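Local coordinates for probable membrane transporter protein MamO (Magnetospirillum magneticum, PDB 5HMA) that promotes magnetite formation by binding transition metals and activates the MamE protease, although its protease-like domain is itself probably not proteolytic, at residues 51-55 and 56-60; 66-69 and 70-73; 93-96 and 97-101. All coordinates share one frame; numbering follows the deposited sequence.

Contact 1: residues 51-55 and 56-60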
loop_
_atom_site.group_PDB
_atom_site.type_symbol
_atom_site.label_atom_id
_atom_site.label_comp_id
_atom_site.label_asym_id
_atom_site.label_seq_id
_atom_site.Cartn_x
_atom_site.Cartn_y
_atom_site.Cartn_z
ATOM N N VAL A 51 8.753 4.137 9.258
ATOM C CA VAL A 51 9.656 4.283 8.125
ATOM C C VAL A 51 10.987 3.650 8.463
ATOM O O VAL A 51 11.532 3.885 9.541
ATOM C CB VAL A 51 9.841 5.780 7.757
ATOM C CG1 VAL A 51 10.826 5.945 6.577
ATOM C CG2 VAL A 51 8.471 6.448 7.474
ATOM N N ALA A 52 11.504 2.836 7.546
ATOM C CA ALA A 52 12.801 2.196 7.730
ATOM C C ALA A 52 13.918 3.185 7.440
ATOM O O ALA A 52 13.868 3.924 6.451
ATOM C CB ALA A 52 12.937 0.955 6.811
ATOM N N THR A 53 14.924 3.216 8.306
ATOM C CA THR A 53 16.096 4.045 8.057
ATOM C C THR A 53 17.328 3.222 8.381
ATOM O O THR A 53 17.228 2.170 9.003
ATOM C CB THR A 53 16.113 5.346 8.910
ATOM O OG1 THR A 53 16.613 5.046 10.217
ATOM C CG2 THR A 53 14.717 5.960 9.019
ATOM N N THR A 54 18.494 3.710 7.985
ATOM C CA THR A 54 19.740 3.064 8.331
ATOM C C THR A 54 19.978 3.066 9.860
ATOM O O THR A 54 20.812 2.313 10.369
ATOM C CB THR A 54 20.926 3.751 7.609
ATOM O OG1 THR A 54 20.837 5.161 7.816
ATOM C CG2 THR A 54 20.876 3.478 6.108
ATOM N N GLY A 55 19.256 3.911 10.593
ATOM C CA GLY A 55 19.357 3.908 12.045
ATOM C C GLY A 55 18.240 3.143 12.752
ATOM O O GLY A 55 18.137 3.181 13.975
ATOM N N GLY A 56 17.413 2.433 11.989
ATOM C CA GLY A 56 16.253 1.760 12.549
ATOM C C GLY A 56 14.953 2.487 12.242
ATOM O O GLY A 56 14.955 3.556 11.608
ATOM N N ILE A 57 13.841 1.902 12.690
ATOM C CA ILE A 57 12.508 2.428 12.414
ATOM C C ILE A 57 12.308 3.814 13.018
ATOM O O ILE A 57 12.583 4.023 14.193
ATOM C CB ILE A 57 11.424 1.469 12.934
ATOM C CG1 ILE A 57 11.486 0.128 12.197
ATOM C CG2 ILE A 57 10.055 2.088 12.767
ATOM C CD1 ILE A 57 11.019 0.218 10.736
ATOM N N ARG A 58 11.843 4.755 12.196
ATOM C CA ARG A 58 11.398 6.061 12.672
ATOM C C ARG A 58 9.897 6.223 12.465
ATOM O O ARG A 58 9.347 5.786 11.451
ATOM C CB ARG A 58 12.157 7.189 11.969
ATOM C CG ARG A 58 13.574 7.337 12.498
ATOM C CD ARG A 58 14.194 8.666 12.133
ATOM N NE ARG A 58 13.379 9.804 12.547
ATOM C CZ ARG A 58 13.671 11.059 12.224
ATOM N NH1 ARG A 58 14.750 11.307 11.494
ATOM N NH2 ARG A 58 12.897 12.063 12.620
ATOM N N ARG A 59 9.230 6.841 13.430
ATOM C CA ARG A 59 7.783 6.999 13.344
ATOM C C ARG A 59 7.419 8.441 13.092
ATOM O O ARG A 59 8.051 9.351 13.616
ATOM C CB ARG A 59 7.109 6.489 14.616
ATOM C CG ARG A 59 7.268 4.988 14.741
ATOM C CD ARG A 59 6.643 4.454 15.985
ATOM N NE ARG A 59 5.187 4.490 15.941
ATOM C CZ ARG A 59 4.422 4.030 16.924
ATOM N NH1 ARG A 59 4.999 3.504 18.001
ATOM N NH2 ARG A 59 3.097 4.091 16.838
ATOM N N PHE A 60 6.402 8.646 12.271
ATOM C CA PHE A 60 5.902 9.990 12.002
ATOM C C PHE A 60 4.392 9.971 12.096
ATOM O O PHE A 60 3.753 9.064 11.547
ATOM C CB PHE A 60 6.326 10.478 10.610
ATOM C CG PHE A 60 7.806 10.435 10.377
ATOM C CD1 PHE A 60 8.608 11.508 10.744
ATOM C CD2 PHE A 60 8.402 9.307 9.824
ATOM C CE1 PHE A 60 9.980 11.473 10.543
ATOM C CE2 PHE A 60 9.774 9.260 9.618
ATOM C CZ PHE A 60 10.565 10.345 9.975
#
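V51 and F60 meet at about a right angle at the root of a beta hairpin that joins strands 47-51 and 58-68 in a six-stranded antiparallel barrel of the trypsin-like fold. The valine comes to the edge of the phenyl ring, near its plane, with CG2 3.7 Å from F60 CD2. CG2 points this way because it lies anti to the carbonyl carbon, while CG1, anti to the backbone N (chi1 179°), is carried elsewhere. F60 CZ sits 3.6 Å above one face of the R58 guanidinium, offset toward the rim of that group; M78 and F84 continue the apolar packing around V51 and F60. V51 and R58 form an antiparallel hydrogen-bonded pair, and both backbone bonds, V51 N to R58 O and R58 N to V51 O, are 2.8 Å long.

Further out, T53 leans obliquely across R58, with its CG2 3.9 Å from R58 CG. A type I turn from T53 to G56 reverses the chain and is closed by G56 N to T53 O at 3.0 Å; the positive phi of G56 (104°) suits glycine. T53 OG1 works in two directions, accepting from G55 N in an ST turn and donating to G56 O. Losing the hydroxyl to an alanine here would probably deprive G55 N and G56 O of a common partner and leave the turn held chiefly by its backbone bond. The hydroxyl reaches G56 O in the carbonyl plane, on a lone pair, with OG1 2.6 Å from that oxygen.

Contact 2: residues 66-69 and 70-73. With NI (nickel (II) ion), chain C.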
loop_
_atom_site.group_PDB
_atom_site.type_symbol
_atom_site.label_atom_id
_atom_site.label_comp_id
_atom_site.label_asym_id
_atom_site.label_seq_id
_atom_site.Cartn_x
_atom_site.Cartn_y
_atom_site.Cartn_z
ATOM N N LYS A 66 -7.018 12.769 2.028
ATOM C CA LYS A 66 -8.130 12.474 1.154
ATOM C C LYS A 66 -8.442 10.992 1.225
ATOM O O LYS A 66 -7.536 10.158 1.215
ATOM C CB LYS A 66 -7.815 12.893 -0.287
ATOM C CG LYS A 66 -8.830 12.397 -1.301
ATOM C CD LYS A 66 -9.097 13.429 -2.378
ATOM C CE LYS A 66 -10.275 13.014 -3.256
ATOM N NZ LYS A 66 -10.631 14.063 -4.257
ATOM N N THR A 67 -9.728 10.678 1.317
ATOM C CA THR A 67 -10.207 9.305 1.252
ATOM C C THR A 67 -10.626 8.986 -0.176
ATOM O O THR A 67 -11.151 9.848 -0.879
ATOM C CB THR A 67 -11.408 9.065 2.190
ATOM O OG1 THR A 67 -12.446 10.005 1.888
ATOM C CG2 THR A 67 -11.004 9.219 3.645
ATOM N N ILE A 68 -10.382 7.754 -0.610
ATOM C CA ILE A 68 -10.915 7.284 -1.882
ATOM C C ILE A 68 -11.764 6.048 -1.578
ATOM O O ILE A 68 -11.361 4.921 -1.887
ATOM C CB ILE A 68 -9.786 6.992 -2.888
ATOM C CG1 ILE A 68 -8.795 8.155 -2.921
ATOM C CG2 ILE A 68 -10.339 6.757 -4.274
ATOM C CD1 ILE A 68 -7.614 7.919 -3.849
ATOM N N PRO A 69 -12.937 6.256 -0.946
ATOM C CA PRO A 69 -13.744 5.159 -0.388
ATOM C C PRO A 69 -14.160 4.119 -1.426
ATOM O O PRO A 69 -14.178 2.932 -1.106
ATOM C CB PRO A 69 -14.978 5.881 0.178
ATOM C CG PRO A 69 -15.082 7.137 -0.620
ATOM C CD PRO A 69 -13.638 7.551 -0.846
ATOM N N GLY A 70 -14.474 4.559 -2.644
ATOM C CA GLY A 70 -14.884 3.663 -3.714
ATOM C C GLY A 70 -13.810 2.688 -4.173
ATOM O O GLY A 70 -14.087 1.779 -4.956
ATOM N N HIS A 71 -12.585 2.874 -3.691
ATOM C CA HIS A 71 -11.480 1.972 -4.017
ATOM C C HIS A 71 -10.705 1.564 -2.772
ATOM O O HIS A 71 -9.628 0.987 -2.876
ATOM C CB HIS A 71 -10.528 2.620 -5.022
ATOM C CG HIS A 71 -11.193 3.052 -6.295
ATOM N ND1 HIS A 71 -11.374 2.208 -7.371
ATOM C CD2 HIS A 71 -11.710 4.247 -6.665
ATOM C CE1 HIS A 71 -11.978 2.863 -8.346
ATOM N NE2 HIS A 71 -12.192 4.103 -7.944
ATOM N N ASP A 72 -11.256 1.881 -1.603
ATOM C CA ASP A 72 -10.645 1.543 -0.320
ATOM C C ASP A 72 -9.223 2.084 -0.204
ATOM O O ASP A 72 -8.336 1.420 0.325
ATOM C CB ASP A 72 -10.656 0.024 -0.100
ATOM C CG ASP A 72 -10.238 -0.366 1.307
ATOM O OD1 ASP A 72 -10.438 0.450 2.237
ATOM O OD2 ASP A 72 -9.695 -1.481 1.482
ATOM N N LEU A 73 -8.999 3.299 -0.693
ATOM C CA LEU A 73 -7.692 3.916 -0.512
ATOM C C LEU A 73 -7.772 5.209 0.302
ATOM O O LEU A 73 -8.791 5.906 0.300
ATOM C CB LEU A 73 -7.027 4.193 -1.860
ATOM C CG LEU A 73 -6.729 2.981 -2.742
ATOM C CD1 LEU A 73 -5.949 3.406 -3.970
ATOM C CD2 LEU A 73 -5.971 1.934 -1.960
HETATM NI NI NI C . -13.411 5.645 -8.982
HETATM O O HOH W 1 -14.464 6.200 -7.133
HETATM O O HOH W 2 -12.311 5.065 -10.806
HETATM O O HOH W 3 -14.855 3.961 -9.202
#
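The carbonyl oxygen of I68 is gripped by two backbone donors, H71 N at 3.0 Å and L73 N at 3.1 Å, which reach it from opposite faces of the carbonyl plane. This double hold belongs to a G1 beta bulge in the tight hairpin between strands 58-68 and 73-78: D72 and L73 both stand opposite I68, and D72 takes a positive phi of 56°. The I68-L73 pair is completed by I68 N to L73 O, a short bond of 2.6 Å. P69 and G70 form a short 3-10 turn between the strands, and D72 N comes back to P69 O from well above that carbonyl's plane.

The side chains of I68 and L73 lie on the same face of the sheet and touch through their CB atoms, with I183 of helix 180-185 and I162 of strand 159-167 beside L73. D72 points away from the I68 strand, and its OD2 is hydrogen-bonded to H39 ND1, an arrangement that probably corresponds to the His-Asp pair of trypsin-like proteases, in a domain regarded as an inactive protease.

The H71 ring carries its NE2 to the metal. With chi1 of I68 at -48° placing CG1 beside the backbone N, the other branch, CG2, lies anti to that N and abuts the edge of the imidazole near its plane, 3.7 Å from H71 CD2. The ring of H186 meets that of H71 edge to face, and both histidines bind nickel through NE2, so the hairpin and the chain after helix 180-185 are tied by one ion. Three waters join the histidines around the metal, two of them lying across the ion from each other, and H71 NE2 stands 2.2 Å from the nickel.

Contact 3: residues 93-96 and 97-101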
loop_
_atom_site.group_PDB
_atom_site.type_symbol
_atom_site.label_atom_id
_atom_site.label_comp_id
_atom_site.label_asym_id
_atom_site.label_seq_id
_atom_site.Cartn_x
_atom_site.Cartn_y
_atom_site.Cartn_z
ATOM N N GLN A 93 2.777 2.274 -13.890
ATOM C CA GLN A 93 2.503 1.458 -15.096
ATOM C C GLN A 93 1.327 0.513 -14.893
ATOM O O GLN A 93 1.022 0.118 -13.764
ATOM C CB GLN A 93 3.721 0.616 -15.504
ATOM C CG GLN A 93 5.048 1.342 -15.565
ATOM C CD GLN A 93 5.292 2.000 -16.896
ATOM O OE1 GLN A 93 4.541 1.787 -17.854
ATOM N NE2 GLN A 93 6.349 2.812 -16.970
ATOM N N THR A 94 0.686 0.128 -15.996
ATOM C CA THR A 94 -0.273 -0.978 -15.972
ATOM C C THR A 94 0.453 -2.332 -16.082
ATOM O O THR A 94 1.602 -2.403 -16.537
ATOM C CB THR A 94 -1.298 -0.869 -17.106
ATOM O OG1 THR A 94 -0.618 -0.890 -18.364
ATOM C CG2 THR A 94 -2.098 0.419 -16.983
ATOM N N VAL A 95 -0.210 -3.394 -15.629
ATOM C CA VAL A 95 0.293 -4.754 -15.818
ATOM C C VAL A 95 -0.795 -5.587 -16.471
ATOM O O VAL A 95 -1.968 -5.213 -16.426
ATOM C CB VAL A 95 0.739 -5.392 -14.501
ATOM C CG1 VAL A 95 1.979 -4.684 -13.950
ATOM C CG2 VAL A 95 -0.421 -5.413 -13.485
ATOM N N VAL A 96 -0.400 -6.701 -17.092
ATOM C CA VAL A 96 -1.337 -7.618 -17.741
ATOM C C VAL A 96 -1.306 -8.995 -17.057
ATOM O O VAL A 96 -0.331 -9.330 -16.397
ATOM C CB VAL A 96 -1.018 -7.759 -19.242
ATOM C CG1 VAL A 96 -1.439 -6.513 -20.000
ATOM C CG2 VAL A 96 0.462 -8.073 -19.439
ATOM N N PRO A 97 -2.374 -9.800 -17.217
ATOM C CA PRO A 97 -2.319 -11.186 -16.732
ATOM C C PRO A 97 -1.079 -11.948 -17.217
ATOM O O PRO A 97 -0.799 -11.979 -18.413
ATOM C CB PRO A 97 -3.589 -11.813 -17.323
ATOM C CG PRO A 97 -4.523 -10.661 -17.468
ATOM C CD PRO A 97 -3.657 -9.507 -17.880
ATOM N N GLY A 98 -0.347 -12.555 -16.292
ATOM C CA GLY A 98 0.789 -13.382 -16.658
ATOM C C GLY A 98 2.089 -12.676 -16.340
ATOM O O GLY A 98 3.153 -13.285 -16.308
ATOM N N GLN A 99 1.991 -11.377 -16.094
ATOM C CA GLN A 99 3.165 -10.575 -15.840
ATOM C C GLN A 99 3.621 -10.776 -14.406
ATOM O O GLN A 99 2.814 -10.834 -13.481
ATOM C CB GLN A 99 2.870 -9.098 -16.124
ATOM C CG GLN A 99 3.965 -8.140 -15.690
ATOM C CD GLN A 99 3.827 -6.779 -16.338
ATOM O OE1 GLN A 99 2.832 -6.495 -17.011
ATOM N NE2 GLN A 99 4.825 -5.926 -16.137
ATOM N N GLN A 100 4.925 -10.903 -14.219
ATOM C CA GLN A 100 5.464 -11.044 -12.875
ATOM C C GLN A 100 5.355 -9.739 -12.116
ATOM O O GLN A 100 5.712 -8.677 -12.641
ATOM C CB GLN A 100 6.918 -11.493 -12.944
ATOM C CG GLN A 100 7.486 -11.982 -11.643
ATOM C CD GLN A 100 8.920 -12.439 -11.804
ATOM O OE1 GLN A 100 9.498 -13.034 -10.899
ATOM N NE2 GLN A 100 9.505 -12.153 -12.961
ATOM N N VAL A 101 4.864 -9.810 -10.882
ATOM C CA VAL A 101 4.798 -8.630 -10.017
ATOM C C VAL A 101 5.354 -8.957 -8.641
ATOM O O VAL A 101 5.603 -10.117 -8.314
ATOM C CB VAL A 101 3.361 -8.088 -9.906
ATOM C CG1 VAL A 101 2.943 -7.467 -11.234
ATOM C CG2 VAL A 101 2.395 -9.213 -9.527
HETATM O O HOH W 4 2.609 -4.404 -18.880
HETATM O O HOH W 5 4.354 -3.060 -16.157
#
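Q99 reaches back from the end of a type II turn, V96 to Q99, and lays its side chain across those of V95 and V96 at about a right angle. Its CB sits 3.2 Å from V96 O, the oxygen that also accepts the turn-closing bond from Q99 N. With CG anti to the backbone N (chi1 171°) and the chain extended beyond it, CD is carried over to V95, 3.7 Å from V95 CG1. At the tip, OE1 accepts from V96 N at 3.2 Å, the N-H pointing fairly straight at it (156°), and takes a second bond from water 4 at 2.8 Å. NE2 donates to water 5, and both waters in turn donate to T94 O. V95 CG1 also touches V101 CG1, on a side packed by V119 and L137 in the second sheet of the fold. The positive phi of G98 (106°) would bring any side chain against the carbonyl of P97, so glycine fits here.

Polar bonds at both OE1 and NE2 probably fix which way the amide is turned, so the glutamine ties the V96 amide directly, and T94 O through two waters, to the turn leading into strand 100-106.

How the contacts relate
All three contacts are partly buried turns, and none is wholly core. Contacts 1 and 2 share strand 58-68 of the first sheet, one at its start and the other at its end, with centres about 27 Å apart on opposite sides of the chain's centre. Contact 3 belongs to the second sheet, leading into strand 100-106. Contact 1 combines an aromatic side with an outer turn reinforced by a threonine hydroxyl, whereas contact 3 relies on a side-chain amide and bridging waters. Contact 2, nearest the chain's centre, depends chiefly on backbone bonds, and it alone carries metal chemistry; the nearest atoms of contacts 2 and 3 remain about 12 Å apart.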